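Local coordinates for protein geranyltranstransferase (Staphylococcus aureus, PDB 1RTR) that probably joins isopentenyl diphosphate to geranyl diphosphate head to tail, producing the fifteen-carbon isoprenoid precursor farnesyl diphosphate, at residues D27-L30 with E31-M34; D90-R94 with G95-N99; G104-T107 with A108-G112; G152-M155 with L156-S160. All blocks are in the same frame, centred on the assembly; numbering follows the deposited sequence.

Contact 1. Residues D27-L30 with E31-M34; sequences DTQL and EESM
Glu32 reaches back over Gln29 in the first turn of helix 30-38, an early helix in the mainly helical fold of the prenyl synthases, and shows how a long acidic side chain can pack on the residue just ahead of a helix. Its CB stands 3.9 Å from Gln29 O. The CG atom comes closer, 3.2 Å from Gln29 O, because the first torsion (chi1 49°) sets CG between the backbone N and the carbonyl carbon. Next, CD of Glu32 faces Gln29 CB at 4.0 Å, and at the tip OE2 of Glu32 rests 3.5 Å from Gln29 CG. The carboxylate is turned perpendicular to the Gln29 amide, while its other oxygen, OE1, is hydrogen-bonded to Tyr103 of helix 99-103. Backbone bonds close the turn: Ser33 N donates to Gln29 O at 2.8 Å, and Met34 N to Leu30 O. Glu31 heads another way, bending at chi2 (-77°) so that OE1 bonds His147 of the second subunit, which makes this helix start part of the dimer contact. Leu30, packed on Met155 of the second subunit, also has Met34 beside it: Leu30 CG lies 4.0 Å from Met34 SD.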
loop_
_atom_site.group_PDB
_atom_site.type_symbol
_atom_site.label_atom_id
_atom_site.label_comp_id
_atom_site.label_asym_id
_atom_site.label_seq_id
_atom_site.Cartn_x
_atom_site.Cartn_y
_atom_site.Cartn_z
ATOM N N ASP A 27 -22.054 -3.851 -0.378
ATOM C CA ASP A 27 -22.868 -3.260 -1.456
ATOM C C ASP A 27 -22.369 -1.879 -1.948
ATOM O O ASP A 27 -23.095 -0.875 -1.896
ATOM C CB ASP A 27 -24.367 -3.231 -1.082
ATOM C CG ASP A 27 -25.278 -3.114 -2.308
ATOM O OD1 ASP A 27 -26.196 -2.260 -2.303
ATOM O OD2 ASP A 27 -25.145 -3.836 -3.325
ATOM N N THR A 28 -21.115 -1.843 -2.405
ATOM C CA THR A 28 -20.570 -0.677 -3.106
ATOM C C THR A 28 -19.930 -1.110 -4.420
ATOM O O THR A 28 -19.735 -2.304 -4.677
ATOM C CB THR A 28 -19.530 0.105 -2.254
ATOM O OG1 THR A 28 -18.447 -0.760 -1.886
ATOM C CG2 THR A 28 -20.111 0.545 -0.921
ATOM N N GLN A 29 -19.592 -0.125 -5.243
ATOM C CA GLN A 29 -18.963 -0.381 -6.530
ATOM C C GLN A 29 -17.454 -0.601 -6.435
ATOM O O GLN A 29 -16.808 -0.878 -7.451
ATOM C CB GLN A 29 -19.232 0.776 -7.485
ATOM C CG GLN A 29 -20.670 1.216 -7.587
ATOM C CD GLN A 29 -20.818 2.352 -8.563
ATOM O OE1 GLN A 29 -20.163 3.393 -8.418
ATOM N NE2 GLN A 29 -21.646 2.155 -9.581
ATOM N N LEU A 30 -16.901 -0.480 -5.225
ATOM C CA LEU A 30 -15.455 -0.555 -5.000
ATOM C C LEU A 30 -14.807 -1.703 -5.754
ATOM O O LEU A 30 -13.846 -1.501 -6.494
ATOM C CB LEU A 30 -15.121 -0.643 -3.507
ATOM C CG LEU A 30 -13.646 -0.619 -3.072
ATOM C CD1 LEU A 30 -12.923 0.645 -3.527
ATOM C CD2 LEU A 30 -13.544 -0.758 -1.582
ATOM N N GLU A 31 -15.345 -2.902 -5.592
ATOM C CA GLU A 31 -14.728 -4.048 -6.236
ATOM C C GLU A 31 -15.014 -4.168 -7.748
ATOM O O GLU A 31 -14.211 -4.754 -8.473
ATOM C CB GLU A 31 -14.977 -5.357 -5.470
ATOM C CG GLU A 31 -16.146 -5.349 -4.505
ATOM C CD GLU A 31 -15.873 -4.639 -3.194
ATOM O OE1 GLU A 31 -14.993 -5.070 -2.429
ATOM O OE2 GLU A 31 -16.573 -3.651 -2.915
ATOM N N GLU A 32 -16.119 -3.606 -8.242
ATOM C CA GLU A 32 -16.291 -3.574 -9.700
ATOM C C GLU A 32 -15.401 -2.497 -10.330
ATOM O O GLU A 32 -14.963 -2.641 -11.472
ATOM C CB GLU A 32 -17.768 -3.522 -10.169
ATOM C CG GLU A 32 -18.666 -2.485 -9.512
ATOM C CD GLU A 32 -19.740 -1.907 -10.447
ATOM O OE1 GLU A 32 -19.572 -1.950 -11.704
ATOM O OE2 GLU A 32 -20.757 -1.380 -9.915
ATOM N N SER A 33 -15.109 -1.445 -9.566
ATOM C CA SER A 33 -14.106 -0.458 -9.948
ATOM C C SER A 33 -12.687 -1.058 -9.964
ATOM O O SER A 33 -11.951 -0.877 -10.924
ATOM C CB SER A 33 -14.168 0.731 -9.001
ATOM O OG SER A 33 -13.230 1.725 -9.368
ATOM N N MET A 34 -12.316 -1.772 -8.902
ATOM C CA MET A 34 -11.037 -2.479 -8.829
ATOM C C MET A 34 -10.885 -3.416 -10.021
ATOM O O MET A 34 -9.890 -3.353 -10.750
ATOM C CB MET A 34 -10.912 -3.277 -7.514
ATOM C CG MET A 34 -10.659 -2.438 -6.243
ATOM S SD MET A 34 -11.095 -3.268 -4.670
ATOM C CE MET A 34 -9.743 -4.342 -4.481
#

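Contact 2. Residues D90-R94 with G95-N99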
loop_
_atom_site.group_PDB
_atom_site.type_symbol
_atom_site.label_atom_id
_atom_site.label_comp_id
_atom_site.label_asym_id
_atom_site.label_seq_id
_atom_site.Cartn_x
_atom_site.Cartn_y
_atom_site.Cartn_z
ATOM N N ASP A 90 -6.175 11.772 -17.763
ATOM C CA ASP A 90 -6.521 11.031 -18.966
ATOM C C ASP A 90 -7.944 10.522 -18.862
ATOM O O ASP A 90 -8.326 9.918 -17.858
ATOM C CB ASP A 90 -5.565 9.859 -19.194
ATOM C CG ASP A 90 -4.105 10.242 -19.004
ATOM O OD1 ASP A 90 -3.429 9.608 -18.163
ATOM O OD2 ASP A 90 -3.545 11.153 -19.649
ATOM N N ASP A 91 -8.731 10.789 -19.901
ATOM C CA ASP A 91 -10.100 10.288 -19.985
ATOM C C ASP A 91 -10.152 8.902 -20.636
ATOM O O ASP A 91 -11.074 8.125 -20.387
ATOM C CB ASP A 91 -10.996 11.279 -20.742
ATOM C CG ASP A 91 -11.260 12.564 -19.957
ATOM O OD1 ASP A 91 -11.503 13.609 -20.594
ATOM O OD2 ASP A 91 -11.260 12.638 -18.709
ATOM N N TYR A 92 -9.154 8.599 -21.463
ATOM C CA TYR A 92 -9.090 7.328 -22.183
ATOM C C TYR A 92 -7.737 6.647 -22.008
ATOM O O TYR A 92 -6.706 7.311 -21.869
ATOM C CB TYR A 92 -9.382 7.535 -23.682
ATOM C CG TYR A 92 -10.831 7.822 -23.986
ATOM C CD1 TYR A 92 -11.732 6.781 -24.212
ATOM C CD2 TYR A 92 -11.310 9.137 -24.038
ATOM C CE1 TYR A 92 -13.078 7.038 -24.483
ATOM C CE2 TYR A 92 -12.656 9.410 -24.312
ATOM C CZ TYR A 92 -13.533 8.352 -24.532
ATOM O OH TYR A 92 -14.865 8.594 -24.803
ATOM N N ARG A 93 -7.763 5.318 -22.008
ATOM C CA ARG A 93 -6.565 4.488 -21.998
ATOM C C ARG A 93 -6.893 3.212 -22.754
ATOM O O ARG A 93 -7.867 2.529 -22.428
ATOM C CB ARG A 93 -6.133 4.169 -20.568
ATOM C CG ARG A 93 -4.794 3.449 -20.457
ATOM C CD ARG A 93 -4.383 3.120 -19.028
ATOM N NE ARG A 93 -3.962 4.312 -18.298
ATOM C CZ ARG A 93 -2.717 4.779 -18.274
ATOM N NH1 ARG A 93 -2.434 5.872 -17.580
ATOM N NH2 ARG A 93 -1.748 4.157 -18.935
ATOM N N ARG A 94 -6.087 2.907 -23.771
ATOM C CA ARG A 94 -6.323 1.773 -24.669
ATOM C C ARG A 94 -7.769 1.700 -25.183
ATOM O O ARG A 94 -8.396 0.636 -25.154
ATOM C CB ARG A 94 -5.916 0.453 -24.004
ATOM C CG ARG A 94 -4.450 0.123 -24.163
ATOM C CD ARG A 94 -4.138 -1.372 -24.262
ATOM N NE ARG A 94 -3.173 -1.786 -23.243
ATOM C CZ ARG A 94 -1.889 -1.410 -23.200
ATOM N NH1 ARG A 94 -1.105 -1.845 -22.214
ATOM N NH2 ARG A 94 -1.383 -0.604 -24.132
ATOM N N GLY A 95 -8.295 2.842 -25.627
ATOM C CA GLY A 95 -9.616 2.906 -26.239
ATOM C C GLY A 95 -10.824 2.787 -25.315
ATOM O O GLY A 95 -11.971 2.827 -25.780
ATOM N N LYS A 96 -10.575 2.643 -24.015
ATOM C CA LYS A 96 -11.643 2.555 -23.025
ATOM C C LYS A 96 -11.545 3.717 -22.042
ATOM O O LYS A 96 -10.473 4.291 -21.858
ATOM C CB LYS A 96 -11.569 1.223 -22.286
ATOM C CG LYS A 96 -12.011 0.025 -23.112
ATOM C CD LYS A 96 -12.258 -1.184 -22.210
ATOM C CE LYS A 96 -13.241 -2.171 -22.841
ATOM N NZ LYS A 96 -12.931 -3.575 -22.427
ATOM N N LEU A 97 -12.672 4.061 -21.423
ATOM C CA LEU A 97 -12.726 5.123 -20.420
ATOM C C LEU A 97 -11.920 4.748 -19.179
ATOM O O LEU A 97 -11.898 3.582 -18.771
ATOM C CB LEU A 97 -14.176 5.406 -20.016
ATOM C CG LEU A 97 -15.157 5.950 -21.058
ATOM C CD1 LEU A 97 -16.593 5.664 -20.644
ATOM C CD2 LEU A 97 -14.944 7.451 -21.271
ATOM N N THR A 98 -11.260 5.742 -18.586
ATOM C CA THR A 98 -10.485 5.534 -17.370
ATOM C C THR A 98 -11.401 5.374 -16.170
ATOM O O THR A 98 -12.538 5.856 -16.177
ATOM C CB THR A 98 -9.500 6.694 -17.125
ATOM O OG1 THR A 98 -10.180 7.944 -17.254
ATOM C CG2 THR A 98 -8.443 6.740 -18.209
ATOM N N ASN A 99 -10.891 4.709 -15.136
ATOM C CA ASN A 99 -11.651 4.452 -13.916
ATOM C C ASN A 99 -12.490 5.639 -13.445
ATOM O O ASN A 99 -13.695 5.501 -13.252
ATOM C CB ASN A 99 -10.735 3.954 -12.791
ATOM C CG ASN A 99 -11.485 3.156 -11.736
ATOM O OD1 ASN A 99 -11.345 1.938 -11.649
ATOM N ND2 ASN A 99 -12.288 3.840 -10.929
#
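The Tyr92 ring, the main flat group here, has the backbone of Gly95 at its edge and close to its plane, with CD1 of Tyr92 4.2 Å from Gly95 C. Leu97 and Lys96 O approach the ring obliquely instead, and the leucine runs alongside the tyrosine in the same direction, its CD2 3.7 Å from Tyr92 CZ. The other flat pair is the Arg93 guanidinium and the Asp90 carboxylate. They form a long salt bridge, 3.9 Å from Asp90 OD1 to Arg93 NH1, with the oxygen well out of the guanidinium plane, so charge alone draws them together; the stronger partner of Arg93 NH1 is Asp83 on helix 65-83. The stretch is a tight antiparallel beta hairpin on a type I' turn from Arg93 to Lys96, in which Arg94 and Gly95 both take positive phi. Arg93 N donates to Lys96 O at 2.9 Å and Lys96 N returns a bond to Arg93 O. The hairpin carries the Arg-Arg-Gly sequence that follows the first aspartate-rich motif in this family; in related synthases arginines of this kind hold substrate diphosphates, a role that is probable here. At the open end Thr98 is gripped twice. Its OG1, turned back over the main chain (chi1 49°), donates to Asp90 O at 2.8 Å, and Thr98 N donates to Asp91 O at 3.0 Å.

Contact 3. Residues G104-T107 with A108-G112; sequences GEWT and AILAG
Leu110 sets a methyl group at the edge of the Trp106 indole, with CD1 of Leu110 4.3 Å from Trp106 CE3 and near the ring plane. Two torsions bring the groups together. Trp106 holds CG over its own main chain, flanked by N and C (chi1 63°), the less roomy choice on a helix, while Leu110 keeps CG beside its own N, opposite the carbonyl carbon (chi1 -62°). Thr107 OG1 lies over one indole face, 3.3 Å above the Trp106 ring plane and toward the rim; the same hydroxyl is hydrogen-bonded to Tyr103 O, which helps to fix its rotation. Ile109 lies back along the previous turn: its CG1 comes 3.2 Å from Glu105 O, and CD1 of Ile109 continues past the same oxygen. Small residues hug the backbone, as where Ala111 CB lies 3.3 Å from Thr107 O. Regular alpha-helical bonds run beneath, including Ile109 N to Glu105 O (2.9 Å) and Ala108 N to Gly104 O (3.3 Å). Gly104, with positive phi (94°), is the N-cap residue of helix 105-124 and its junction with helix 99-103. Thr107 and Ala111 pack on Ser33 of helix 30-38, Glu105 and Ile109 on Leu84 of the neighbouring loop, and Trp106, Thr107 and Leu110 all meet Met155 on helix 150-159 of the second subunit.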
loop_
_atom_site.group_PDB
_atom_site.type_symbol
_atom_site.label_atom_id
_atom_site.label_comp_id
_atom_site.label_asym_id
_atom_site.label_seq_id
_atom_site.Cartn_x
_atom_site.Cartn_y
_atom_site.Cartn_z
ATOM N N GLY A 104 -16.241 8.110 -10.964
ATOM C CA GLY A 104 -15.985 9.315 -10.204
ATOM C C GLY A 104 -14.599 9.277 -9.601
ATOM O O GLY A 104 -14.005 8.210 -9.449
ATOM N N GLU A 105 -14.089 10.452 -9.258
ATOM C CA GLU A 105 -12.772 10.583 -8.655
ATOM C C GLU A 105 -12.610 9.848 -7.324
ATOM O O GLU A 105 -11.590 9.178 -7.124
ATOM C CB GLU A 105 -12.409 12.049 -8.495
ATOM C CG GLU A 105 -11.729 12.622 -9.724
ATOM C CD GLU A 105 -11.818 14.131 -9.794
ATOM O OE1 GLU A 105 -11.403 14.812 -8.829
ATOM O OE2 GLU A 105 -12.309 14.635 -10.823
ATOM N N TRP A 106 -13.601 9.957 -6.430
ATOM C CA TRP A 106 -13.482 9.357 -5.094
ATOM C C TRP A 106 -13.451 7.830 -5.128
ATOM O O TRP A 106 -12.669 7.215 -4.389
ATOM C CB TRP A 106 -14.502 9.910 -4.059
ATOM C CG TRP A 106 -15.975 9.670 -4.350
ATOM C CD1 TRP A 106 -16.833 10.538 -4.956
ATOM C CD2 TRP A 106 -16.756 8.499 -4.033
ATOM N NE1 TRP A 106 -18.088 9.984 -5.056
ATOM C CE2 TRP A 106 -18.074 8.734 -4.495
ATOM C CE3 TRP A 106 -16.475 7.268 -3.420
ATOM C CZ2 TRP A 106 -19.108 7.787 -4.363
ATOM C CZ3 TRP A 106 -17.511 6.329 -3.279
ATOM C CH2 TRP A 106 -18.806 6.595 -3.754
ATOM N N THR A 107 -14.262 7.221 -5.997
ATOM C CA THR A 107 -14.238 5.768 -6.143
ATOM C C THR A 107 -12.886 5.311 -6.672
ATOM O O THR A 107 -12.340 4.320 -6.191
ATOM C CB THR A 107 -15.364 5.267 -7.059
ATOM O OG1 THR A 107 -16.631 5.664 -6.521
ATOM C CG2 THR A 107 -15.437 3.741 -7.046
ATOM N N ALA A 108 -12.354 6.045 -7.652
ATOM C CA ALA A 108 -11.078 5.707 -8.275
ATOM C C ALA A 108 -9.914 5.801 -7.288
ATOM O O ALA A 108 -9.097 4.892 -7.228
ATOM C CB ALA A 108 -10.818 6.579 -9.523
ATOM N N ILE A 109 -9.849 6.887 -6.521
ATOM C CA ILE A 109 -8.814 7.047 -5.502
ATOM C C ILE A 109 -8.804 5.819 -4.595
ATOM O O ILE A 109 -7.766 5.178 -4.411
ATOM C CB ILE A 109 -9.043 8.335 -4.670
ATOM C CG1 ILE A 109 -8.810 9.582 -5.527
ATOM C CG2 ILE A 109 -8.134 8.367 -3.448
ATOM C CD1 ILE A 109 -9.475 10.840 -4.975
ATOM N N LEU A 110 -9.982 5.482 -4.069
ATOM C CA LEU A 110 -10.142 4.377 -3.135
ATOM C C LEU A 110 -9.964 3.016 -3.812
ATOM O O LEU A 110 -9.464 2.072 -3.193
ATOM C CB LEU A 110 -11.485 4.487 -2.393
ATOM C CG LEU A 110 -11.704 5.745 -1.518
ATOM C CD1 LEU A 110 -13.128 5.872 -1.057
ATOM C CD2 LEU A 110 -10.768 5.813 -0.297
ATOM N N ALA A 111 -10.327 2.905 -5.082
ATOM C CA ALA A 111 -10.067 1.651 -5.793
ATOM C C ALA A 111 -8.554 1.426 -5.949
ATOM O O ALA A 111 -8.065 0.290 -5.856
ATOM C CB ALA A 111 -10.774 1.620 -7.135
ATOM N N GLY A 112 -7.815 2.517 -6.160
ATOM C CA GLY A 112 -6.364 2.475 -6.171
ATOM C C GLY A 112 -5.806 2.044 -4.828
ATOM O O GLY A 112 -5.048 1.067 -4.744
#

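Contact 4. Residues G152-M155 with L156-S160; sequences GGQM and LDMQS
Leu156 rests its CB 3.6 Å from Gly152 O, while its own carbonyl oxygen is gripped by two donors, Ser160 OG at 2.9 Å and Ser160 N at 3.1 Å, which reach it from opposite faces of the carbonyl plane. Such a serine, bonded to the carbonyl four residues back by hydroxyl and amide together, doubles one helical bond near the C-terminal end of helix 150-159. The turns before it are regular: Asp157 N donates to Gly153 O at 2.7 Å, and Gln159 N to Met155 O at 2.9 Å. Side chains then lean on the same backbone. Met158 keeps CG beside its backbone N (chi1 -68°), bringing that atom 3.2 Å from Gln154 O, and its chain bends back alongside Gln154, whose own chain is bent at chi2 (-57°). Gly153, Gln154 and Asp157 belong to a Gly-Gln-x-x-Asp sequence familiar in prenyl synthases, and Gln154 and Met158 both touch Met87, which lies within the first aspartate-rich motif. Chemically the helix is therefore mixed: Asp157 has a long, weak ion pair with Lys177 of helix 167-177 in its own subunit, whereas Met155 and Met158 offer flexible apolar surface to Leu30 and Trp106 of the second subunit.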
loop_
_atom_site.group_PDB
_atom_site.type_symbol
_atom_site.label_atom_id
_atom_site.label_comp_id
_atom_site.label_asym_id
_atom_site.label_seq_id
_atom_site.Cartn_x
_atom_site.Cartn_y
_atom_site.Cartn_z
ATOM N N GLY A 152 8.025 7.766 -5.885
ATOM C CA GLY A 152 9.032 8.818 -5.914
ATOM C C GLY A 152 9.304 9.283 -7.339
ATOM O O GLY A 152 9.519 10.465 -7.580
ATOM N N GLY A 153 9.271 8.349 -8.287
ATOM C CA GLY A 153 9.437 8.670 -9.692
ATOM C C GLY A 153 8.275 9.454 -10.261
ATOM O O GLY A 153 8.471 10.344 -11.102
ATOM N N GLN A 154 7.064 9.122 -9.815
ATOM C CA GLN A 154 5.880 9.879 -10.206
ATOM C C GLN A 154 5.978 11.295 -9.667
ATOM O O GLN A 154 5.578 12.227 -10.344
ATOM C CB GLN A 154 4.593 9.235 -9.696
ATOM C CG GLN A 154 3.721 8.571 -10.762
ATOM C CD GLN A 154 3.303 9.501 -11.901
ATOM O OE1 GLN A 154 2.673 10.543 -11.683
ATOM N NE2 GLN A 154 3.633 9.108 -13.117
ATOM N N MET A 155 6.495 11.456 -8.448
ATOM C CA MET A 155 6.676 12.797 -7.884
ATOM C C MET A 155 7.634 13.577 -8.779
ATOM O O MET A 155 7.277 14.643 -9.280
ATOM C CB MET A 155 7.195 12.757 -6.447
ATOM C CG MET A 155 6.113 12.815 -5.373
ATOM S SD MET A 155 5.158 14.340 -5.235
ATOM C CE MET A 155 6.401 15.528 -4.711
ATOM N N LEU A 156 8.821 13.003 -9.004
ATOM C CA LEU A 156 9.823 13.578 -9.889
ATOM C C LEU A 156 9.275 13.878 -11.284
ATOM O O LEU A 156 9.543 14.939 -11.815
ATOM C CB LEU A 156 11.085 12.709 -9.960
ATOM C CG LEU A 156 12.342 13.417 -10.507
ATOM C CD1 LEU A 156 12.503 14.830 -9.948
ATOM C CD2 LEU A 156 13.617 12.610 -10.286
ATOM N N ASP A 157 8.499 12.960 -11.862
ATOM C CA ASP A 157 7.905 13.193 -13.172
ATOM C C ASP A 157 7.016 14.436 -13.172
ATOM O O ASP A 157 7.166 15.293 -14.036
ATOM C CB ASP A 157 7.110 11.969 -13.648
ATOM C CG ASP A 157 7.046 11.861 -15.173
ATOM O OD1 ASP A 157 6.378 10.937 -15.679
ATOM O OD2 ASP A 157 7.635 12.641 -15.954
ATOM N N MET A 158 6.105 14.520 -12.200
ATOM C CA MET A 158 5.122 15.603 -12.090
ATOM C C MET A 158 5.790 16.951 -11.820
ATOM O O MET A 158 5.372 17.969 -12.352
ATOM C CB MET A 158 4.104 15.311 -10.972
ATOM C CG MET A 158 3.161 14.158 -11.220
ATOM S SD MET A 158 1.806 14.620 -12.274
ATOM C CE MET A 158 1.911 13.360 -13.486
ATOM N N GLN A 159 6.813 16.948 -10.972
ATOM C CA GLN A 159 7.634 18.127 -10.712
ATOM C C GLN A 159 8.321 18.654 -11.984
ATOM O O GLN A 159 8.448 19.865 -12.173
ATOM C CB GLN A 159 8.697 17.792 -9.670
ATOM C CG GLN A 159 9.451 18.995 -9.151
ATOM C CD GLN A 159 10.356 18.644 -8.001
ATOM O OE1 GLN A 159 11.551 18.430 -8.193
ATOM N NE2 GLN A 159 9.792 18.570 -6.800
ATOM N N SER A 160 8.744 17.726 -12.843
ATOM C CA SER A 160 9.471 18.026 -14.074
ATOM C C SER A 160 8.585 18.458 -15.235
ATOM O O SER A 160 9.099 18.868 -16.277
ATOM C CB SER A 160 10.279 16.804 -14.511
ATOM O OG SER A 160 11.275 16.504 -13.557
#

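How the contacts relate
Read from the N terminus, the four contacts follow in series; none nests in or crosses another, and each closes only a short local turn. Contact 1 starts helix 30-38, contact 2 folds the hairpin after helix 65-83, contact 3 opens helix 105-124, and contact 4 lies on helix 150-159. The first three form one cluster: Ser33 of contact 1 lies against Asn99 of contact 2 and Ala111 of contact 3, and Asn99 also packs on Ala108. Contact 4 touches none of them within the chain; its nearest atoms are about 8 Å from contact 2, 13 Å from contact 3 and 18 Å from contact 1. The dimer brings these sites together, because residues 152-160 of one subunit pack on contacts 1 and 3 of the other.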